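Local coordinates for protein Pts system, fructose-specific iiabc component (Borrelia burgdorferi, PDB 5DLE) that probably phosphorylates fructose during its uptake into the cell, this chain being the cytoplasmic IIB domain that passes on the phosphoryl group, at residues A30-K33 with I34-E37. Sequence-based numbering, arbitrary orientation.
Sequences AAKK and IENE
A30-K33 and I34-E37 are successive turns of helix 25-40, in which the amide N of I34, E35, N36 and E37 each bonds to the carbonyl O of the residue four positions earlier; the bond from N of E35 to O of A31, for instance, is 2.9 Å long with an N-H...O angle of 164°. The side chains built on this frame illustrate how a helix in a β-α-β unit divides its labour between faces. A30, A31 and I34 turn to the sheet and meet T18 of strand 13-19, while A31 and I34 also reach strand 44-50. In I34, CG1 lies anti to the carbonyl carbon, which brings it back along the helix to 3.2 Å from O of A30.

On another face, K32 leaves the backbone with CG anti to N (chi1 -172°), then bends at chi2 and runs toward the following turn. Its aliphatic part crosses the side chain of E35 at about a right angle, CD passing 3.6 Å from OE1, and its CE comes equally near OD1 of N36. NZ of K32 and OE1 of E35 stand 4.4 Å apart, too far for a direct salt bridge, and one water spans the gap: it accepts from NZ of K32 and donates to OE1 of E35 at 2.8 Å. The direct ion pairs are made across the subunit interface, K32 with E35 of the second subunit and E35 with K32 of that subunit. K33 and E37 pack on helix 100-107; OE2 of E37 bonds to NE2 of Q41, and NZ of K33, in one of its two conformers, to O of I97.

Each carboxylate oxygen of E35 thus has its own task, OE1 taking the water and OE2 the lysine of the second subunit, an arrangement that should favour a charged lysine and an ionised glutamate where the two subunits meet.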
loop_
_atom_site.group_PDB
_atom_site.type_symbol
_atom_site.label_atom_id
_atom_site.label_comp_id
_atom_site.label_asym_id
_atom_site.label_seq_id
_atom_site.Cartn_x
_atom_site.Cartn_y
_atom_site.Cartn_z
ATOM N N ALA A 30 -2.359 2.856 9.154
ATOM C CA ALA A 30 -2.686 3.787 10.224
ATOM C C ALA A 30 -3.447 3.078 11.335
ATOM O O ALA A 30 -3.151 3.280 12.532
ATOM C CB ALA A 30 -3.495 4.970 9.685
ATOM N N ALA A 31 -4.380 2.199 10.961
ATOM C CA ALA A 31 -5.184 1.536 12.001
ATOM C C ALA A 31 -4.335 0.644 12.866
ATOM O O ALA A 31 -4.440 0.683 14.107
ATOM C CB ALA A 31 -6.314 0.730 11.367
ATOM N N LYS A 32 -3.473 -0.156 12.227
ATOM C CA LYS A 32 -2.699 -1.126 12.979
ATOM C C LYS A 32 -1.637 -0.425 13.804
ATOM O O LYS A 32 -1.368 -0.828 14.946
ATOM C CB LYS A 32 -2.114 -2.168 12.039
ATOM C CG LYS A 32 -1.450 -3.329 12.707
ATOM C CD LYS A 32 -2.387 -4.122 13.673
ATOM C CE LYS A 32 -1.545 -5.195 14.279
ATOM N NZ LYS A 32 -2.222 -5.856 15.424
ATOM N N LYS A 33 -1.034 0.648 13.295
ATOM C CA LYS A 33 -0.056 1.355 14.122
ATOM C C LYS A 33 -0.734 2.031 15.300
ATOM O O LYS A 33 -0.177 2.041 16.411
ATOM C CB LYS A 33 0.737 2.368 13.307
ATOM C CG LYS A 33 1.605 1.662 12.300
ATOM C CD LYS A 33 2.608 2.573 11.693
ATOM C CE LYS A 33 3.866 2.689 12.560
ATOM N NZ LYS A 33 4.905 3.352 11.685
ATOM N N ILE A 34 -1.929 2.596 15.087
ATOM C CA ILE A 34 -2.648 3.207 16.221
ATOM C C ILE A 34 -3.009 2.137 17.248
ATOM O O ILE A 34 -2.857 2.359 18.459
ATOM C CB ILE A 34 -3.896 3.950 15.709
ATOM C CG1 ILE A 34 -3.462 5.238 15.000
ATOM C CG2 ILE A 34 -4.861 4.281 16.886
ATOM C CD1 ILE A 34 -4.598 5.891 14.244
ATOM N N GLU A 35 -3.506 0.983 16.787
ATOM C CA GLU A 35 -3.831 -0.121 17.714
ATOM C C GLU A 35 -2.602 -0.561 18.501
ATOM O O GLU A 35 -2.682 -0.728 19.718
ATOM C CB GLU A 35 -4.420 -1.298 16.938
ATOM C CG GLU A 35 -5.819 -1.019 16.405
ATOM C CD GLU A 35 -6.295 -2.000 15.333
ATOM O OE1 GLU A 35 -5.544 -2.953 14.972
ATOM O OE2 GLU A 35 -7.422 -1.786 14.832
ATOM N N ASN A 36 -1.458 -0.754 17.832
ATOM C CA ASN A 36 -0.272 -1.234 18.548
ATOM C C ASN A 36 0.213 -0.208 19.552
ATOM O O ASN A 36 0.633 -0.581 20.647
ATOM C CB ASN A 36 0.858 -1.580 17.566
ATOM C CG ASN A 36 0.626 -2.895 16.838
ATOM O OD1 ASN A 36 -0.159 -3.737 17.309
ATOM N ND2 ASN A 36 1.365 -3.126 15.764
ATOM N N GLU A 37 0.223 1.072 19.186
ATOM C CA GLU A 37 0.749 2.098 20.088
ATOM C C GLU A 37 -0.211 2.355 21.246
ATOM O O GLU A 37 0.229 2.574 22.387
ATOM C CB GLU A 37 1.040 3.377 19.308
ATOM C CG GLU A 37 1.645 4.493 20.165
ATOM C CD GLU A 37 3.056 4.161 20.703
ATOM O OE1 GLU A 37 3.832 3.427 20.046
ATOM O OE2 GLU A 37 3.371 4.676 21.803
HETATM O O HOH W 1 -4.255 -4.850 16.539
#